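Local coordinates for amidohydrolase 3 domain-containing protein (Pyrococcus furiosus, PDB 3ICJ) that is an uncharacterized zinc-binding protein of the amidohydrolase family that probably hydrolyses carbon-nitrogen bonds other than peptide bonds, at residues E330-I335 against F362-F367; G342-V347 against S368-H373; K389-A394 against A475-A480. One frame throughout, in Å; residues are numbered along the deposited sequence.

Interaction 1: E330-I335 against F362-F367; sequences EIVEVI and FEEAEF
I335 and V332 of helix 328-338 meet the last turn of helix 352-365 and the residues that leave it, without a hydrogen bond between them. Apolar packing centres on I335, whose chi1 of -68° sets CG2 against A365 and F367 and sends CG1 with CD1 to F362. CG2 lies 3.7 Å from A365 CB; the small alanine lets the helices come close, with V332 CA and A365 CA 6.1 Å apart. CD1 approaches F362 at the ring edge, 3.8 Å from F362 CD1, the side chains crossing at about a right angle.

The same CG2 makes the CH-pi contact, resting over one face of the F367 ring, 3.9 Å from the ring centroid and 25° off the normal. V332 turns both methyls to the carboxylate end of E364, with CG1 3.9 Å from E364 OE2. This is van der Waals contact alone: the acid's charge is paired through OE1 with K328.

E366, with positive phi, is where the chain leaves helical geometry in a Schellman motif, F367 N bonding back to F362 O, and this reversal brings F367 round to I335. Such packing between successive outer helices belongs to the beta/alpha barrel of the amidohydrolase superfamily.

Interaction 2: G342-V347 against S368-H373; sequences GLDVAV and SGRIEH. With ZN (zinc ion), chain C.
The methyl of A346 packs against a side-on salt bridge formed between R370, on strand 370-371, and E372, at the corner just after it. R370 NE reaches E372 OE2 at 2.8 Å and R370 NH2 reaches E372 OE1 at 2.9 Å, each oxygen met on its syn side. With R370 CG between backbone N and carbonyl carbon (chi1 50°), bends at chi3 of R370 and chi2 of E372 bring the two groups side by side. A346 CB lies 3.4 Å from E372 OE2 and 3.7 Å from R370 CG, a place where alanine's small side chain fits. D344 OD2, hydrogen-bonded to Y268, approaches the arginine's aliphatic part, 3.5 Å from R370 CD.

Parallel bridges A346-R370 and V347-I371 join the strands of a beta-alpha-beta unit. R370 N donates to V345 O almost straight, at 176°, and V347 N to R370 O; E372 N then meets V347 O from above the carbonyl plane, where the chain turns. G369, without a side chain, passes close to V345 O, where there is little space for a CB.

Beyond the corner, H373 NE2 binds zinc at 2.4 Å, alongside H348 and the carboxylated K296. The buried E372 carboxylate is gripped by two nitrogens of R370 and, through OE1, by H101; E372, in the second shell, would thereby orient H101, a first-shell ligand of the other zinc.

Interaction 3: K389-A394 against A475-A480; sequences KVRISA and AQVTLA
R391 reaches from strand 391-394 to the end of helix 463-477, where its NH1 donates to V477 O at 3.0 Å with an N-H...O angle of 148°. The oxygen lies in the guanidinium plane, at the edge of the group, whereas the donor is tilted 32° from the plane of the carbonyl. One face of the guanidinium is covered by L479, whose CD2 stands 3.4 Å above the plane, toward the rim, and whose CG is 3.5 Å from R391 NH1. The two side chains cross at about a right angle. Arginine suits this place because its edge can bond while its flat face packs against a branched aliphatic chain. The other terminal nitrogen, NH2, is held by S368 O and by a salt bridge to D344 OD1. These partners, together with V477 O, fix the rotation of the guanidinium; the bend at chi3 (-76°) turns it toward them.

Behind the charged end, V477 fits its methyls against the strand: CG2 lies 3.5 Å from I392 O and 4.0 Å from R391 CB, and CG1 lies 4.3 Å from S393 CB. The beta-branched valine thus spreads along the strand.

Strand 391-394 lies between 370-371 and 429-431 in the parallel sheet of the amidohydrolase beta/alpha barrel, so R391 links this sheet to the close of a helix late in the chain. L479, with positive phi, is the C' residue of a Schellman motif, in which A480 N bonds to A475 O and L479 N to Q476 O. This turn places the leucine over the arginine.

Farther out on the same strand, S393 OG hydrogen-bonds S100 and S432, and its side chain touches H101, a zinc ligand.

Overall arrangement
Followed from the N terminus, the chain enters interaction 1 on helix 328-338, then interaction 2 on the 342-347 segment. Helix 352-365 brings it back to close interaction 1 at 362-367, and 368-373 immediately closes interaction 2. The two loops therefore cross, neither nesting in the other, and F362 packs on both V347 and G369 between them. Interaction 3 follows in series, opening on strand 391-394 and closing some 80 residues later at the C-terminal end of helix 463-477. It adjoins interaction 2 through neighbouring strands 370-371 and 391-394. Together they join two outer helices, the parallel sheet and a late helix end, with interaction 2 carrying a zinc ligand.

Interaction 1: E330-I335 against F362-F367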
ATOM      1  N   GLU A 330      -1.611 -10.748  22.070  1.00 35.73           N
ATOM      2  CA  GLU A 330      -1.383  -9.316  21.871  1.00 36.75           C
ATOM      3  C   GLU A 330      -2.276  -8.773  20.761  1.00 40.65           C
ATOM      4  O   GLU A 330      -2.724  -7.616  20.820  1.00 44.30           O
ATOM      5  CB  GLU A 330       0.099  -9.028  21.608  1.00 41.02           C
ATOM      6  CG  GLU A 330       1.014  -9.484  22.758  1.00 39.25           C
ATOM      7  CD  GLU A 330       2.497  -9.387  22.430  1.00 51.30           C
ATOM      8  OE1 GLU A 330       2.912  -9.826  21.338  1.00 45.31           O
ATOM      9  OE2 GLU A 330       3.262  -8.897  23.288  1.00 53.74           O
ATOM     10  N   ILE A 331      -2.546  -9.611  19.764  1.00 37.66           N
ATOM     11  CA  ILE A 331      -3.455  -9.245  18.670  1.00 38.42           C
ATOM     12  C   ILE A 331      -4.888  -9.206  19.206  1.00 36.81           C
ATOM     13  O   ILE A 331      -5.577  -8.228  18.986  1.00 34.58           O
ATOM     14  CB  ILE A 331      -3.364 -10.216  17.477  1.00 39.64           C
ATOM     15  CG1 ILE A 331      -1.965 -10.180  16.867  1.00 43.03           C
ATOM     16  CG2 ILE A 331      -4.416  -9.883  16.414  1.00 31.67           C
ATOM     17  CD1 ILE A 331      -1.731 -11.273  15.891  1.00 40.62           C
ATOM     18  N   VAL A 332      -5.317 -10.264  19.910  1.00 32.10           N
ATOM     19  CA  VAL A 332      -6.651 -10.313  20.542  1.00 36.28           C
ATOM     20  C   VAL A 332      -6.914  -9.091  21.442  1.00 38.06           C
ATOM     21  O   VAL A 332      -8.006  -8.519  21.393  1.00 40.36           O
ATOM     22  CB  VAL A 332      -6.931 -11.660  21.308  1.00 34.40           C
ATOM     23  CG1 VAL A 332      -8.281 -11.611  22.040  1.00 36.99           C
ATOM     24  CG2 VAL A 332      -6.953 -12.838  20.324  1.00 28.59           C
ATOM     25  N   GLU A 333      -5.904  -8.666  22.205  1.00 33.05           N
ATOM     26  CA  GLU A 333      -6.007  -7.459  23.065  1.00 36.48           C
ATOM     27  C   GLU A 333      -6.359  -6.186  22.251  1.00 39.71           C
ATOM     28  O   GLU A 333      -7.225  -5.408  22.646  1.00 34.78           O
ATOM     29  CB  GLU A 333      -4.714  -7.265  23.870  1.00 34.71           C
ATOM     30  CG  GLU A 333      -4.814  -6.370  25.119  1.00 45.70           C
ATOM     31  CD  GLU A 333      -4.415  -4.921  24.855  1.00 68.74           C
ATOM     32  OE1 GLU A 333      -4.693  -4.065  25.727  1.00 73.03           O
ATOM     33  OE2 GLU A 333      -3.828  -4.629  23.781  1.00 66.22           O
ATOM     34  N   VAL A 334      -5.714  -6.010  21.099  1.00 37.33           N
ATOM     35  CA  VAL A 334      -5.992  -4.861  20.236  1.00 36.45           C
ATOM     36  C   VAL A 334      -7.373  -4.981  19.608  1.00 34.79           C
ATOM     37  O   VAL A 334      -8.134  -4.012  19.615  1.00 37.46           O
ATOM     38  CB  VAL A 334      -4.889  -4.665  19.154  1.00 34.55           C
ATOM     39  CG1 VAL A 334      -5.313  -3.628  18.103  1.00 32.21           C
ATOM     40  CG2 VAL A 334      -3.595  -4.238  19.802  1.00 33.77           C
ATOM     41  N   ILE A 335      -7.709  -6.180  19.116  1.00 34.01           N
ATOM     42  CA  ILE A 335      -9.043  -6.469  18.573  1.00 31.95           C
ATOM     43  C   ILE A 335     -10.155  -6.125  19.577  1.00 37.08           C
ATOM     44  O   ILE A 335     -11.183  -5.545  19.211  1.00 34.24           O
ATOM     45  CB  ILE A 335      -9.183  -7.951  18.089  1.00 28.98           C
ATOM     46  CG1 ILE A 335      -8.302  -8.204  16.865  1.00 33.29           C
ATOM     47  CG2 ILE A 335     -10.624  -8.280  17.737  1.00 35.94           C
ATOM     48  CD1 ILE A 335      -8.198  -9.710  16.484  1.00 42.45           C
ATOM     49  N   PHE A 362      -8.168 -14.198  15.187  1.00 37.40           N
ATOM     50  CA  PHE A 362      -9.498 -13.892  14.652  1.00 39.78           C
ATOM     51  C   PHE A 362     -10.554 -14.882  15.133  1.00 40.61           C
ATOM     52  O   PHE A 362     -11.677 -14.484  15.455  1.00 39.36           O
ATOM     53  CB  PHE A 362      -9.501 -13.840  13.111  1.00 34.29           C
ATOM     54  CG  PHE A 362      -8.717 -12.697  12.529  1.00 38.69           C
ATOM     55  CD1 PHE A 362      -8.609 -11.484  13.197  1.00 37.96           C
ATOM     56  CD2 PHE A 362      -8.098 -12.834  11.286  1.00 42.24           C
ATOM     57  CE1 PHE A 362      -7.882 -10.429  12.649  1.00 47.25           C
ATOM     58  CE2 PHE A 362      -7.370 -11.787  10.731  1.00 37.91           C
ATOM     59  CZ  PHE A 362      -7.260 -10.584  11.410  1.00 40.18           C
ATOM     60  N   GLU A 363     -10.187 -16.160  15.171  1.00 36.52           N
ATOM     61  CA  GLU A 363     -11.052 -17.214  15.678  1.00 38.66           C
ATOM     62  C   GLU A 363     -11.454 -16.973  17.123  1.00 39.82           C
ATOM     63  O   GLU A 363     -12.636 -17.041  17.453  1.00 41.34           O
ATOM     64  CB  GLU A 363     -10.348 -18.557  15.616  1.00 44.61           C
ATOM     65  CG  GLU A 363     -10.862 -19.487  14.565  1.00 62.40           C
ATOM     66  CD  GLU A 363     -10.916 -20.921  15.043  1.00 63.37           C
ATOM     67  OE1 GLU A 363     -12.031 -21.472  15.150  1.00 65.34           O
ATOM     68  OE2 GLU A 363      -9.844 -21.488  15.322  1.00 61.96           O
ATOM     69  N   GLU A 364     -10.466 -16.699  17.974  1.00 41.14           N
ATOM     70  CA  GLU A 364     -10.690 -16.562  19.415  1.00 44.40           C
ATOM     71  C   GLU A 364     -11.546 -15.345  19.716  1.00 41.83           C
ATOM     72  O   GLU A 364     -12.465 -15.413  20.526  1.00 34.81           O
ATOM     73  CB  GLU A 364      -9.359 -16.482  20.173  1.00 44.15           C
ATOM     74  CG  GLU A 364      -9.493 -16.009  21.623  1.00 50.71           C
ATOM     75  CD  GLU A 364      -8.223 -16.155  22.424  1.00 49.74           C
ATOM     76  OE1 GLU A 364      -7.454 -17.107  22.167  1.00 46.58           O
ATOM     77  OE2 GLU A 364      -8.002 -15.312  23.319  1.00 49.89           O
ATOM     78  N   ALA A 365     -11.252 -14.242  19.036  1.00 36.79           N
ATOM     79  CA  ALA A 365     -11.999 -12.996  19.225  1.00 40.68           C
ATOM     80  C   ALA A 365     -13.341 -12.959  18.467  1.00 38.88           C
ATOM     81  O   ALA A 365     -14.086 -11.994  18.593  1.00 41.81           O
ATOM     82  CB  ALA A 365     -11.130 -11.801  18.835  1.00 34.54           C
ATOM     83  N   GLU A 366     -13.619 -14.007  17.687  1.00 38.15           N
ATOM     84  CA  GLU A 366     -14.823 -14.128  16.845  1.00 41.92           C
ATOM     85  C   GLU A 366     -14.969 -12.911  15.951  1.00 45.89           C
ATOM     86  O   GLU A 366     -16.041 -12.312  15.858  1.00 37.71           O
ATOM     87  CB  GLU A 366     -16.083 -14.370  17.702  1.00 42.49           C
ATOM     88  CG  GLU A 366     -16.030 -15.690  18.455  1.00 42.87           C
ATOM     89  CD  GLU A 366     -16.984 -15.730  19.639  1.00 59.53           C
ATOM     90  OE1 GLU A 366     -16.839 -14.916  20.584  1.00 62.13           O
ATOM     91  OE2 GLU A 366     -17.873 -16.594  19.627  1.00 54.00           O
ATOM     92  N   PHE A 367     -13.860 -12.551  15.305  1.00 36.62           N
ATOM     93  CA  PHE A 367     -13.755 -11.291  14.633  1.00 40.48           C
ATOM     94  C   PHE A 367     -13.287 -11.571  13.212  1.00 39.18           C
ATOM     95  O   PHE A 367     -12.270 -12.214  13.012  1.00 45.30           O
ATOM     96  CB  PHE A 367     -12.738 -10.405  15.382  1.00 39.35           C
ATOM     97  CG  PHE A 367     -12.597  -9.003  14.812  1.00 40.89           C
ATOM     98  CD1 PHE A 367     -13.404  -7.969  15.279  1.00 42.90           C
ATOM     99  CD2 PHE A 367     -11.624  -8.715  13.850  1.00 38.88           C
ATOM    100  CE1 PHE A 367     -13.262  -6.663  14.778  1.00 45.60           C
ATOM    101  CE2 PHE A 367     -11.487  -7.426  13.329  1.00 42.28           C
ATOM    102  CZ  PHE A 367     -12.318  -6.399  13.801  1.00 45.67           C
TER

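Interaction 2: G342-V347 against S368-H373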
ATOM      1  N   GLY A 342     -15.903   0.112  16.653  1.00 31.03           N
ATOM      2  CA  GLY A 342     -16.334  -0.265  15.310  1.00 35.39           C
ATOM      3  C   GLY A 342     -15.201  -0.301  14.278  1.00 43.34           C
ATOM      4  O   GLY A 342     -15.453  -0.235  13.076  1.00 37.78           O
ATOM      5  N   LEU A 343     -13.952  -0.399  14.739  1.00 35.93           N
ATOM      6  CA  LEU A 343     -12.801  -0.321  13.824  1.00 34.17           C
ATOM      7  C   LEU A 343     -12.425  -1.693  13.278  1.00 34.79           C
ATOM      8  O   LEU A 343     -12.501  -2.692  13.989  1.00 36.00           O
ATOM      9  CB  LEU A 343     -11.588   0.328  14.518  1.00 30.71           C
ATOM     10  CG  LEU A 343     -11.703   1.805  14.901  1.00 33.42           C
ATOM     11  CD1 LEU A 343     -10.557   2.222  15.831  1.00 35.41           C
ATOM     12  CD2 LEU A 343     -11.723   2.684  13.648  1.00 32.61           C
ATOM     13  N   ASP A 344     -12.048  -1.736  11.996  1.00 37.61           N
ATOM     14  CA  ASP A 344     -11.445  -2.925  11.374  1.00 34.48           C
ATOM     15  C   ASP A 344     -10.031  -3.214  11.930  1.00 37.91           C
ATOM     16  O   ASP A 344      -9.345  -2.322  12.454  1.00 35.61           O
ATOM     17  CB  ASP A 344     -11.361  -2.727   9.838  1.00 33.42           C
ATOM     18  CG  ASP A 344     -11.240  -4.052   9.063  1.00 41.59           C
ATOM     19  OD1 ASP A 344     -11.458  -5.148   9.648  1.00 41.31           O
ATOM     20  OD2 ASP A 344     -10.952  -3.982   7.853  1.00 42.43           O
ATOM     21  N   VAL A 345      -9.584  -4.460  11.814  1.00 36.46           N
ATOM     22  CA  VAL A 345      -8.207  -4.810  12.172  1.00 34.84           C
ATOM     23  C   VAL A 345      -7.544  -5.509  10.984  1.00 36.13           C
ATOM     24  O   VAL A 345      -8.064  -6.520  10.453  1.00 35.74           O
ATOM     25  CB  VAL A 345      -8.157  -5.704  13.455  1.00 31.17           C
ATOM     26  CG1 VAL A 345      -6.714  -6.082  13.816  1.00 35.08           C
ATOM     27  CG2 VAL A 345      -8.826  -5.014  14.641  1.00 34.85           C
ATOM     28  N   ALA A 346      -6.415  -4.957  10.553  1.00 35.70           N
ATOM     29  CA  ALA A 346      -5.628  -5.529   9.476  1.00 33.48           C
ATOM     30  C   ALA A 346      -4.325  -6.022  10.060  1.00 37.27           C
ATOM     31  O   ALA A 346      -3.652  -5.299  10.789  1.00 39.65           O
ATOM     32  CB  ALA A 346      -5.359  -4.501   8.404  1.00 31.66           C
ATOM     33  N   VAL A 347      -3.988  -7.268   9.741  1.00 39.32           N
ATOM     34  CA  VAL A 347      -2.858  -7.948  10.334  1.00 37.36           C
ATOM     35  C   VAL A 347      -1.897  -8.429   9.234  1.00 36.08           C
ATOM     36  O   VAL A 347      -2.253  -9.276   8.424  1.00 37.21           O
ATOM     37  CB  VAL A 347      -3.358  -9.147  11.183  1.00 38.03           C
ATOM     38  CG1 VAL A 347      -2.236  -9.988  11.657  1.00 40.02           C
ATOM     39  CG2 VAL A 347      -4.206  -8.660  12.373  1.00 37.42           C
ATOM     40  N   SER A 368     -14.011 -11.087  12.222  1.00 42.67           N
ATOM     41  CA  SER A 368     -13.598 -11.339  10.841  1.00 47.29           C
ATOM     42  C   SER A 368     -12.702 -10.200  10.346  1.00 44.97           C
ATOM     43  O   SER A 368     -13.189  -9.171   9.885  1.00 41.95           O
ATOM     44  CB  SER A 368     -14.816 -11.569   9.941  1.00 55.42           C
ATOM     45  OG  SER A 368     -14.483 -12.458   8.883  1.00 64.67           O
ATOM     46  N   GLY A 369     -11.390 -10.379  10.485  1.00 38.93           N
ATOM     47  CA  GLY A 369     -10.452  -9.315  10.168  1.00 39.69           C
ATOM     48  C   GLY A 369      -9.929  -9.474   8.761  1.00 39.30           C
ATOM     49  O   GLY A 369     -10.471 -10.246   7.965  1.00 36.33           O
ATOM     50  N   ARG A 370      -8.886  -8.716   8.444  1.00 35.17           N
ATOM     51  CA  ARG A 370      -8.204  -8.895   7.203  1.00 37.87           C
ATOM     52  C   ARG A 370      -6.737  -9.222   7.437  1.00 34.48           C
ATOM     53  O   ARG A 370      -6.146  -8.825   8.450  1.00 36.22           O
ATOM     54  CB  ARG A 370      -8.387  -7.690   6.229  1.00 34.62           C
ATOM     55  CG  ARG A 370      -8.107  -6.344   6.813  1.00 36.63           C
ATOM     56  CD  ARG A 370      -8.367  -5.212   5.807  1.00 35.59           C
ATOM     57  NE  ARG A 370      -7.240  -5.050   4.875  1.00 37.09           N
ATOM     58  CZ  ARG A 370      -7.162  -4.103   3.943  1.00 42.25           C
ATOM     59  NH1 ARG A 370      -8.157  -3.235   3.777  1.00 39.36           N
ATOM     60  NH2 ARG A 370      -6.093  -4.036   3.159  1.00 37.88           N
ATOM     61  N   ILE A 371      -6.161  -9.937   6.472  1.00 37.27           N
ATOM     62  CA  ILE A 371      -4.743 -10.274   6.485  1.00 37.62           C
ATOM     63  C   ILE A 371      -4.068  -9.597   5.288  1.00 35.13           C
ATOM     64  O   ILE A 371      -4.533  -9.696   4.152  1.00 41.33           O
ATOM     65  CB  ILE A 371      -4.503 -11.842   6.492  1.00 33.39           C
ATOM     66  CG1 ILE A 371      -4.933 -12.445   7.826  1.00 34.97           C
ATOM     67  CG2 ILE A 371      -3.031 -12.192   6.206  1.00 32.07           C
ATOM     68  CD1 ILE A 371      -4.931 -13.995   7.821  1.00 38.03           C
ATOM     69  N   GLU A 372      -2.993  -8.870   5.573  1.00 33.82           N
ATOM     70  CA  GLU A 372      -2.172  -8.252   4.554  1.00 34.01           C
ATOM     71  C   GLU A 372      -1.078  -9.247   4.170  1.00 37.70           C
ATOM     72  O   GLU A 372      -0.435  -9.841   5.050  1.00 37.41           O
ATOM     73  CB  GLU A 372      -1.506  -6.980   5.103  1.00 36.39           C
ATOM     74  CG  GLU A 372      -2.463  -6.091   5.890  1.00 38.89           C
ATOM     75  CD  GLU A 372      -3.720  -5.797   5.094  1.00 42.99           C
ATOM     76  OE1 GLU A 372      -3.608  -5.158   4.032  1.00 37.79           O
ATOM     77  OE2 GLU A 372      -4.815  -6.232   5.515  1.00 46.71           O
ATOM     78  N   HIS A 373      -0.882  -9.386   2.859  1.00 35.70           N
ATOM     79  CA  HIS A 373       0.109 -10.266   2.191  1.00 37.81           C
ATOM     80  C   HIS A 373      -0.334 -11.716   2.048  1.00 39.30           C
ATOM     81  O   HIS A 373      -0.489 -12.195   0.916  1.00 42.36           O
ATOM     82  CB  HIS A 373       1.533 -10.133   2.766  1.00 41.86           C
ATOM     83  CG  HIS A 373       1.960  -8.709   2.964  1.00 43.39           C
ATOM     84  ND1 HIS A 373       2.065  -7.815   1.923  1.00 56.27           N
ATOM     85  CD2 HIS A 373       2.241  -8.009   4.088  1.00 45.50           C
ATOM     86  CE1 HIS A 373       2.419  -6.631   2.390  1.00 60.31           C
ATOM     87  NE2 HIS A 373       2.531  -6.723   3.703  1.00 52.14           N
TER
HETATM   88 ZN    ZN C 602       3.238  -5.509   5.643  0.50 66.73          ZN

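Interaction 3: K389-A394 against A475-A480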
ATOM      1  N   LYS A 389     -14.072 -16.387   6.829  1.00 36.98           N
ATOM      2  CA  LYS A 389     -14.296 -15.305   5.828  1.00 36.24           C
ATOM      3  C   LYS A 389     -13.288 -14.153   5.978  1.00 38.95           C
ATOM      4  O   LYS A 389     -13.643 -12.969   5.854  1.00 38.45           O
ATOM      5  CB  LYS A 389     -15.743 -14.769   5.892  1.00 40.86           C
ATOM      6  CG  LYS A 389     -16.858 -15.837   5.824  1.00 49.12           C
ATOM      7  CD  LYS A 389     -18.231 -15.194   6.060  1.00 57.86           C
ATOM      8  CE  LYS A 389     -19.374 -16.126   5.671  1.00 63.78           C
ATOM      9  NZ  LYS A 389     -19.695 -17.090   6.749  1.00 63.35           N
ATOM     10  N   VAL A 390     -12.030 -14.511   6.247  1.00 41.31           N
ATOM     11  CA  VAL A 390     -10.950 -13.529   6.396  1.00 40.45           C
ATOM     12  C   VAL A 390     -10.683 -12.852   5.056  1.00 41.87           C
ATOM     13  O   VAL A 390     -10.505 -13.522   4.029  1.00 41.17           O
ATOM     14  CB  VAL A 390      -9.637 -14.184   6.881  1.00 41.89           C
ATOM     15  CG1 VAL A 390      -8.584 -13.108   7.198  1.00 41.52           C
ATOM     16  CG2 VAL A 390      -9.894 -15.052   8.111  1.00 45.29           C
ATOM     17  N   ARG A 391     -10.660 -11.525   5.069  1.00 36.90           N
ATOM     18  CA  ARG A 391     -10.368 -10.756   3.873  1.00 33.30           C
ATOM     19  C   ARG A 391      -8.858 -10.692   3.715  1.00 36.86           C
ATOM     20  O   ARG A 391      -8.133 -10.676   4.711  1.00 40.15           O
ATOM     21  CB  ARG A 391     -10.975  -9.371   3.998  1.00 35.69           C
ATOM     22  CG  ARG A 391     -12.513  -9.389   3.964  1.00 37.69           C
ATOM     23  CD  ARG A 391     -13.114  -8.146   4.587  1.00 34.90           C
ATOM     24  NE  ARG A 391     -13.069  -8.155   6.052  1.00 35.89           N
ATOM     25  CZ  ARG A 391     -12.484  -7.223   6.809  1.00 41.75           C
ATOM     26  NH1 ARG A 391     -11.903  -6.170   6.258  1.00 34.43           N
ATOM     27  NH2 ARG A 391     -12.499  -7.327   8.136  1.00 35.15           N
ATOM     28  N   ILE A 392      -8.380 -10.691   2.474  1.00 33.55           N
ATOM     29  CA  ILE A 392      -6.942 -10.761   2.195  1.00 35.76           C
ATOM     30  C   ILE A 392      -6.547  -9.681   1.182  1.00 35.86           C
ATOM     31  O   ILE A 392      -7.194  -9.504   0.163  1.00 36.36           O
ATOM     32  CB  ILE A 392      -6.507 -12.163   1.668  1.00 36.66           C
ATOM     33  CG1 ILE A 392      -6.671 -13.230   2.769  1.00 37.17           C
ATOM     34  CG2 ILE A 392      -5.049 -12.141   1.207  1.00 39.30           C
ATOM     35  CD1 ILE A 392      -6.635 -14.670   2.247  1.00 43.28           C
ATOM     36  N   SER A 393      -5.501  -8.937   1.507  1.00 34.51           N
ATOM     37  CA  SER A 393      -4.907  -8.014   0.563  1.00 36.85           C
ATOM     38  C   SER A 393      -3.562  -8.573   0.080  1.00 39.94           C
ATOM     39  O   SER A 393      -2.631  -8.746   0.876  1.00 45.76           O
ATOM     40  CB  SER A 393      -4.721  -6.650   1.205  1.00 45.02           C
ATOM     41  OG  SER A 393      -4.587  -5.670   0.195  1.00 45.47           O
ATOM     42  N   ALA A 394      -3.476  -8.842  -1.218  1.00 41.78           N
ATOM     43  CA  ALA A 394      -2.285  -9.446  -1.821  1.00 39.59           C
ATOM     44  C   ALA A 394      -1.675  -8.520  -2.869  1.00 38.04           C
ATOM     45  O   ALA A 394      -2.374  -7.712  -3.488  1.00 39.93           O
ATOM     46  CB  ALA A 394      -2.632 -10.789  -2.422  1.00 40.72           C
ATOM     47  N   ALA A 475     -12.191  -3.036  -2.778  1.00 39.04           N
ATOM     48  CA  ALA A 475     -13.254  -2.349  -2.058  1.00 35.92           C
ATOM     49  C   ALA A 475     -13.873  -3.222  -0.981  1.00 36.10           C
ATOM     50  O   ALA A 475     -14.050  -2.780   0.155  1.00 37.47           O
ATOM     51  CB  ALA A 475     -14.328  -1.858  -3.028  1.00 35.13           C
ATOM     52  N   GLN A 476     -14.178  -4.473  -1.329  1.00 37.00           N
ATOM     53  CA  GLN A 476     -14.770  -5.420  -0.365  1.00 40.53           C
ATOM     54  C   GLN A 476     -13.836  -5.743   0.772  1.00 37.59           C
ATOM     55  O   GLN A 476     -14.264  -5.867   1.904  1.00 39.50           O
ATOM     56  CB  GLN A 476     -15.238  -6.699  -1.049  1.00 38.53           C
ATOM     57  CG  GLN A 476     -16.450  -6.436  -1.906  1.00 49.22           C
ATOM     58  CD  GLN A 476     -17.428  -7.559  -1.862  1.00 66.39           C
ATOM     59  OE1 GLN A 476     -17.295  -8.552  -2.590  1.00 61.08           O
ATOM     60  NE2 GLN A 476     -18.437  -7.417  -1.006  1.00 70.00           N
ATOM     61  N   VAL A 477     -12.549  -5.824   0.457  1.00 35.02           N
ATOM     62  CA  VAL A 477     -11.515  -6.126   1.429  1.00 35.86           C
ATOM     63  C   VAL A 477     -11.349  -4.958   2.408  1.00 37.49           C
ATOM     64  O   VAL A 477     -11.028  -5.170   3.579  1.00 38.98           O
ATOM     65  CB  VAL A 477     -10.228  -6.563   0.676  1.00 39.17           C
ATOM     66  CG1 VAL A 477      -8.972  -6.352   1.475  1.00 40.76           C
ATOM     67  CG2 VAL A 477     -10.396  -8.034   0.282  1.00 34.32           C
ATOM     68  N   THR A 478     -11.651  -3.742   1.930  1.00 35.43           N
ATOM     69  CA  THR A 478     -11.589  -2.511   2.724  1.00 34.25           C
ATOM     70  C   THR A 478     -12.984  -2.077   3.276  1.00 33.53           C
ATOM     71  O   THR A 478     -13.164  -0.933   3.705  1.00 37.52           O
ATOM     72  CB  THR A 478     -10.898  -1.389   1.876  1.00 33.29           C
ATOM     73  OG1 THR A 478      -9.756  -1.953   1.181  1.00 34.56           O
ATOM     74  CG2 THR A 478     -10.383  -0.240   2.751  1.00 46.29           C
ATOM     75  N   LEU A 479     -13.960  -2.992   3.246  1.00 34.54           N
ATOM     76  CA  LEU A 479     -15.316  -2.757   3.782  1.00 39.17           C
ATOM     77  C   LEU A 479     -15.998  -1.498   3.230  1.00 42.15           C
ATOM     78  O   LEU A 479     -16.682  -0.775   3.962  1.00 36.56           O
ATOM     79  CB  LEU A 479     -15.296  -2.738   5.314  1.00 36.10           C
ATOM     80  CG  LEU A 479     -14.656  -3.948   6.033  1.00 36.86           C
ATOM     81  CD1 LEU A 479     -14.688  -3.697   7.550  1.00 39.75           C
ATOM     82  CD2 LEU A 479     -15.390  -5.289   5.700  1.00 33.34           C
ATOM     83  N   ALA A 480     -15.803  -1.273   1.929  1.00 39.89           N
ATOM     84  CA  ALA A 480     -16.274  -0.090   1.202  1.00 36.62           C
ATOM     85  C   ALA A 480     -17.286  -0.550   0.171  1.00 36.86           C
ATOM     86  O   ALA A 480     -16.939  -0.799  -0.991  1.00 36.60           O
ATOM     87  CB  ALA A 480     -15.096   0.574   0.511  1.00 39.84           C
TER